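Local coordinates for protein dimethylsulfoniopropionate lyase (Roseovarius nubinhibens, PDB 4B29) that probably cleaves dimethylsulfoniopropionate to release dimethyl sulfide, using a zinc-bearing cupin barrel, at residues A[163-168]-A[196-201]; A[168-173]-A[179-184]. All coordinates share one frame; numbering follows the deposited sequence.

Contact 1: residues A[163-168]-A[196-201]; sequences ALFHLR and DPILTL. With EDO (1,2-ethanediol), chain F.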
loop_
_atom_site.group_PDB
_atom_site.type_symbol
_atom_site.label_atom_id
_atom_site.label_comp_id
_atom_site.label_asym_id
_atom_site.label_seq_id
_atom_site.Cartn_x
_atom_site.Cartn_y
_atom_site.Cartn_z
ATOM N N ALA A 163 -10.131 -5.181 6.027
ATOM C CA ALA A 163 -9.339 -5.708 7.115
ATOM C C ALA A 163 -9.588 -4.931 8.393
ATOM O O ALA A 163 -10.117 -3.828 8.345
ATOM C CB ALA A 163 -7.784 -5.655 6.761
ATOM N N LEU A 164 -9.142 -5.520 9.506
ATOM C CA LEU A 164 -9.271 -4.896 10.821
ATOM C C LEU A 164 -7.964 -4.201 11.155
ATOM O O LEU A 164 -6.923 -4.869 11.223
ATOM C CB LEU A 164 -9.605 -5.984 11.862
ATOM C CG LEU A 164 -9.861 -5.431 13.257
ATOM C CD1 LEU A 164 -11.092 -4.520 13.272
ATOM C CD2 LEU A 164 -9.995 -6.689 14.219
ATOM N N PHE A 165 -8.060 -2.882 11.384
ATOM C CA PHE A 165 -6.895 -2.022 11.661
ATOM C C PHE A 165 -6.775 -1.667 13.123
ATOM O O PHE A 165 -7.743 -1.185 13.725
ATOM C CB PHE A 165 -7.010 -0.745 10.839
ATOM C CG PHE A 165 -6.636 -0.947 9.396
ATOM C CD1 PHE A 165 -7.516 -1.589 8.479
ATOM C CD2 PHE A 165 -5.347 -0.567 8.975
ATOM C CE1 PHE A 165 -7.160 -1.793 7.136
ATOM C CE2 PHE A 165 -4.971 -0.743 7.605
ATOM C CZ PHE A 165 -5.865 -1.342 6.702
ATOM N N HIS A 166 -5.579 -1.925 13.677
ATOM C CA HIS A 166 -5.242 -1.668 15.073
ATOM C C HIS A 166 -4.264 -0.503 15.160
ATOM O O HIS A 166 -3.363 -0.391 14.289
ATOM C CB HIS A 166 -4.520 -2.885 15.672
ATOM C CG HIS A 166 -5.258 -4.180 15.486
ATOM N ND1 HIS A 166 -6.366 -4.509 16.254
ATOM C CD2 HIS A 166 -5.052 -5.216 14.641
ATOM C CE1 HIS A 166 -6.814 -5.702 15.875
ATOM N NE2 HIS A 166 -6.028 -6.159 14.908
ATOM N N LEU A 167 -4.442 0.334 16.165
ATOM C CA LEU A 167 -3.495 1.466 16.381
ATOM C C LEU A 167 -3.383 1.730 17.852
ATOM O O LEU A 167 -4.398 1.850 18.538
ATOM C CB LEU A 167 -4.054 2.722 15.654
ATOM C CG LEU A 167 -3.315 4.051 15.839
ATOM C CD1 LEU A 167 -1.852 3.958 15.309
ATOM C CD2 LEU A 167 -4.088 5.208 15.162
ATOM N N ARG A 168 -2.160 1.865 18.373
ATOM C CA ARG A 168 -2.026 2.127 19.798
ATOM C C ARG A 168 -2.754 3.419 20.163
ATOM O O ARG A 168 -2.733 4.412 19.410
ATOM C CB ARG A 168 -0.558 2.177 20.206
ATOM C CG ARG A 168 0.133 0.758 20.198
ATOM C CD ARG A 168 -0.485 -0.382 21.144
ATOM N NE ARG A 168 -0.546 0.048 22.523
ATOM C CZ ARG A 168 0.448 -0.039 23.430
ATOM N NH1 ARG A 168 1.621 -0.561 23.102
ATOM N NH2 ARG A 168 0.265 0.412 24.686
ATOM N N ASP A 196 -11.420 -12.179 3.811
ATOM C CA ASP A 196 -11.167 -11.434 2.588
ATOM C C ASP A 196 -9.707 -10.978 2.603
ATOM O O ASP A 196 -9.137 -10.860 3.674
ATOM C CB ASP A 196 -12.072 -10.214 2.524
ATOM C CG ASP A 196 -13.555 -10.605 2.592
ATOM O OD1 ASP A 196 -13.959 -11.453 1.780
ATOM O OD2 ASP A 196 -14.278 -10.056 3.426
ATOM N N PRO A 197 -9.113 -10.845 1.421
ATOM C CA PRO A 197 -7.776 -10.201 1.334
ATOM C C PRO A 197 -7.959 -8.682 1.528
ATOM O O PRO A 197 -9.077 -8.173 1.692
ATOM C CB PRO A 197 -7.383 -10.482 -0.104
ATOM C CG PRO A 197 -8.696 -10.360 -0.882
ATOM C CD PRO A 197 -9.752 -10.960 0.097
ATOM N N ILE A 198 -6.848 -7.936 1.448
ATOM C CA ILE A 198 -6.961 -6.478 1.353
ATOM C C ILE A 198 -5.830 -5.950 0.472
ATOM O O ILE A 198 -4.720 -6.467 0.507
ATOM C CB ILE A 198 -6.926 -5.763 2.749
ATOM C CG1 ILE A 198 -7.349 -4.288 2.585
ATOM C CG2 ILE A 198 -5.558 -5.959 3.505
ATOM C CD1 ILE A 198 -7.539 -3.586 3.924
ATOM N N LEU A 199 -6.179 -4.955 -0.325
ATOM C CA LEU A 199 -5.206 -4.265 -1.205
ATOM C C LEU A 199 -5.294 -2.791 -0.805
ATOM O O LEU A 199 -6.397 -2.218 -0.762
ATOM C CB LEU A 199 -5.636 -4.471 -2.650
ATOM C CG LEU A 199 -4.838 -3.755 -3.772
ATOM C CD1 LEU A 199 -3.398 -4.263 -3.791
ATOM C CD2 LEU A 199 -5.536 -3.929 -5.159
ATOM N N THR A 200 -4.130 -2.178 -0.505
ATOM C CA THR A 200 -4.127 -0.808 0.064
ATOM C C THR A 200 -3.251 0.105 -0.778
ATOM O O THR A 200 -2.347 -0.378 -1.494
ATOM C CB THR A 200 -3.533 -0.791 1.485
ATOM O OG1 THR A 200 -2.213 -1.352 1.446
ATOM C CG2 THR A 200 -4.436 -1.695 2.450
ATOM N N LEU A 201 -3.522 1.401 -0.670
ATOM C CA LEU A 201 -2.658 2.406 -1.310
ATOM C C LEU A 201 -2.451 3.474 -0.224
ATOM O O LEU A 201 -3.427 3.966 0.382
ATOM C CB LEU A 201 -3.310 2.953 -2.598
ATOM C CG LEU A 201 -2.330 3.914 -3.314
ATOM C CD1 LEU A 201 -2.438 3.776 -4.856
ATOM C CD2 LEU A 201 -2.665 5.337 -2.875
HETATM C C1 EDO F . 1.166 -0.096 2.467
HETATM O O1 EDO F . 0.069 -0.903 2.902
HETATM C C2 EDO F . 2.382 -0.983 2.486
HETATM O O2 EDO F . 3.454 -0.090 2.260
#
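I198 reaches the strand 163-167 mainly through its CD1 methyl, and most of the contact turns on it. Its CD1 lies 3.5 Å from A163 CB and 3.7 Å from F165 CE1, so one carbon touches both an alanine methyl and an aromatic rim. The phenyl ring is met at its edge, near its plane; its side chain and that of I198 run in from opposite directions. With CG1 anti to the backbone N (chi1 -168°) and CD1 continuing outward (chi2 171°), I198 is stretched to full length across the gap, while its CG2 stays farther back, 4.0 Å from A163 CB. T200 offers CG2 to the same ring edge more loosely, 4.5 Å from F165 CZ. T200 OG1 hydrogen-bonds O1 of an ethanediol at 2.7 Å, a molecule probably carried over from crystallisation and also held by T135.

Further out, M191 of strand 189-192 packs against A163, F165 and I198 alike, W139 lies beside I198 and T200, and Y156 meets the F165 ring edge-to-face. The two strands belong to different sheets; their axes pass 9.5 Å apart at 52°, a separation bridged by side chains, as between the facing sheets of a cupin barrel. The zinc ion is about 8 Å from the F165 side chain. With only carbon meeting carbon between the strands, the contact is held by dispersion and the exclusion of water, and this patch of the barrel interior is apolar, with the T200 hydroxyl adding a polar spot that a small diol can occupy.

Contact 2: residues A[168-173]-A[179-184]; sequences RNAPDL and QTRFHP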
loop_
_atom_site.group_PDB
_atom_site.type_symbol
_atom_site.label_atom_id
_atom_site.label_comp_id
_atom_site.label_asym_id
_atom_site.label_seq_id
_atom_site.Cartn_x
_atom_site.Cartn_y
_atom_site.Cartn_z
ATOM N N ARG A 168 -2.160 1.865 18.373
ATOM C CA ARG A 168 -2.026 2.127 19.798
ATOM C C ARG A 168 -2.754 3.419 20.163
ATOM O O ARG A 168 -2.733 4.412 19.410
ATOM C CB ARG A 168 -0.558 2.177 20.206
ATOM C CG ARG A 168 0.133 0.758 20.198
ATOM C CD ARG A 168 -0.485 -0.382 21.144
ATOM N NE ARG A 168 -0.546 0.048 22.523
ATOM C CZ ARG A 168 0.448 -0.039 23.430
ATOM N NH1 ARG A 168 1.621 -0.561 23.102
ATOM N NH2 ARG A 168 0.265 0.412 24.686
ATOM N N ASN A 169 -3.430 3.391 21.321
ATOM C CA ASN A 169 -4.107 4.573 21.843
ATOM C C ASN A 169 -5.274 5.016 20.939
ATOM O O ASN A 169 -5.661 6.163 20.963
ATOM C CB ASN A 169 -3.081 5.714 22.051
ATOM C CG ASN A 169 -3.665 6.936 22.744
ATOM O OD1 ASN A 169 -4.400 6.836 23.738
ATOM N ND2 ASN A 169 -3.331 8.104 22.218
ATOM N N ALA A 170 -5.833 4.092 20.156
ATOM C CA ALA A 170 -6.964 4.439 19.289
ATOM C C ALA A 170 -7.864 3.216 19.117
ATOM O O ALA A 170 -7.459 2.080 19.397
ATOM C CB ALA A 170 -6.438 4.947 17.893
ATOM N N PRO A 171 -9.091 3.414 18.594
ATOM C CA PRO A 171 -10.009 2.274 18.409
ATOM C C PRO A 171 -9.562 1.333 17.301
ATOM O O PRO A 171 -8.792 1.719 16.387
ATOM C CB PRO A 171 -11.337 2.954 17.974
ATOM C CG PRO A 171 -11.230 4.370 18.421
ATOM C CD PRO A 171 -9.744 4.715 18.337
ATOM N N ASP A 172 -10.017 0.100 17.341
ATOM C CA ASP A 172 -9.905 -0.769 16.175
ATOM C C ASP A 172 -10.956 -0.330 15.153
ATOM O O ASP A 172 -12.078 0.032 15.522
ATOM C CB ASP A 172 -10.192 -2.233 16.550
ATOM C CG ASP A 172 -8.996 -2.923 17.211
ATOM O OD1 ASP A 172 -7.894 -2.344 17.339
ATOM O OD2 ASP A 172 -9.153 -4.102 17.590
ATOM N N LEU A 173 -10.602 -0.401 13.868
ATOM C CA LEU A 173 -11.546 -0.035 12.772
ATOM C C LEU A 173 -11.519 -1.098 11.714
ATOM O O LEU A 173 -10.453 -1.508 11.226
ATOM C CB LEU A 173 -11.130 1.315 12.116
ATOM C CG LEU A 173 -11.057 2.514 13.063
ATOM C CD1 LEU A 173 -10.440 3.740 12.286
ATOM C CD2 LEU A 173 -12.474 2.890 13.633
ATOM N N GLN A 179 -12.207 3.847 2.506
ATOM C CA GLN A 179 -11.996 4.346 3.864
ATOM C C GLN A 179 -10.497 4.558 4.057
ATOM O O GLN A 179 -9.693 3.962 3.344
ATOM C CB GLN A 179 -12.562 3.382 4.905
ATOM C CG GLN A 179 -14.116 3.405 4.863
ATOM C CD GLN A 179 -14.654 2.557 5.990
ATOM O OE1 GLN A 179 -14.762 1.333 5.867
ATOM N NE2 GLN A 179 -14.987 3.200 7.078
ATOM N N THR A 180 -10.161 5.427 5.011
ATOM C CA THR A 180 -8.745 5.788 5.257
ATOM C C THR A 180 -8.428 5.712 6.726
ATOM O O THR A 180 -9.338 5.644 7.598
ATOM C CB THR A 180 -8.427 7.231 4.772
ATOM O OG1 THR A 180 -9.166 8.233 5.530
ATOM C CG2 THR A 180 -8.733 7.373 3.242
ATOM N N ARG A 181 -7.136 5.700 7.050
ATOM C CA ARG A 181 -6.772 5.836 8.448
ATOM C C ARG A 181 -5.416 6.519 8.573
ATOM O O ARG A 181 -4.474 6.062 7.892
ATOM C CB ARG A 181 -6.695 4.503 9.145
ATOM C CG ARG A 181 -6.774 4.856 10.690
ATOM C CD ARG A 181 -6.319 3.780 11.616
ATOM N NE ARG A 181 -6.850 4.190 12.915
ATOM C CZ ARG A 181 -7.279 3.359 13.848
ATOM N NH1 ARG A 181 -7.104 2.060 13.726
ATOM N NH2 ARG A 181 -7.867 3.893 14.913
ATOM N N PHE A 182 -5.344 7.540 9.452
ATOM C CA PHE A 182 -4.065 8.240 9.708
ATOM C C PHE A 182 -3.277 7.521 10.812
ATOM O O PHE A 182 -3.854 7.177 11.881
ATOM C CB PHE A 182 -4.408 9.635 10.183
ATOM C CG PHE A 182 -3.227 10.437 10.652
ATOM C CD1 PHE A 182 -2.265 10.842 9.737
ATOM C CD2 PHE A 182 -3.131 10.839 11.964
ATOM C CE1 PHE A 182 -1.185 11.632 10.141
ATOM C CE2 PHE A 182 -2.022 11.664 12.391
ATOM C CZ PHE A 182 -1.067 12.041 11.467
ATOM N N HIS A 183 -1.986 7.294 10.582
ATOM C CA HIS A 183 -1.103 6.760 11.627
ATOM C C HIS A 183 -0.100 7.827 12.019
ATOM O O HIS A 183 0.742 8.205 11.216
ATOM C CB HIS A 183 -0.328 5.545 11.121
ATOM C CG HIS A 183 -1.208 4.344 10.882
ATOM N ND1 HIS A 183 -0.894 3.367 9.961
ATOM C CD2 HIS A 183 -2.421 4.016 11.389
ATOM C CE1 HIS A 183 -1.854 2.445 9.964
ATOM N NE2 HIS A 183 -2.778 2.807 10.833
ATOM N N PRO A 184 -0.213 8.362 13.234
ATOM C CA PRO A 184 0.711 9.414 13.636
ATOM C C PRO A 184 2.122 8.851 13.796
ATOM O O PRO A 184 2.333 7.635 13.942
ATOM C CB PRO A 184 0.205 9.895 15.014
ATOM C CG PRO A 184 -1.095 9.184 15.231
ATOM C CD PRO A 184 -1.272 8.051 14.226
#
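Hydrogen bonding joins R181 to the loop at one acceptor, the backbone O of P171. R181 NH2 gives the stronger bond, 2.8 Å to P171 O with an N-H...O angle of 155°, and the oxygen lies almost in the guanidinium plane. R181 NH1 adds a weak second bond to P171 O at 3.2 Å, making a fork that restrains rotation of the group. The donor NH2 also sits in the carbonyl plane. Reaching this point takes an extended side chain, with CG anti to the backbone N (chi1 -162°) and no bend from CG to NE.

Van der Waals packing of carbon on the guanidinium supplies the rest. L173 places CD1 over the centre of one guanidinium face, 3.5 Å from R181 CZ, while A170 CB approaches NH2 obliquely at 3.5 Å. F165 and L167 of strand 163-167 also touch R181, and F165 O comes near its NH1.

The backbone of R181 pairs with Y156, and two residues on H183 bonds E154, a zinc ligand. Such an arginine, spanning from an edge strand to the turn before strand 173-175, ties together the two sheets of this cupin barrel close to its metal site.

Read from the N terminus, strand 163-167 comes first and leads through R168, which the two contacts share, into the loop 168-173. Contact 2 closes the shorter loop, where the chain passes through strand 173-175 and returns along 179-184. Contact 1 closes the longer one, which takes in all of contact 2 and also strand 189-192 before ending at 196-201; the contacts therefore nest and do not cross. Their centres are about 10 Å apart. A backbone hydrogen bond, F165 N to L173 O at 2.8 Å, ties them directly. Contact 1 joins strand 163-167 to strand 198-205, and contact 2 joins the loop leading into strand 173-175 to strand 180-183.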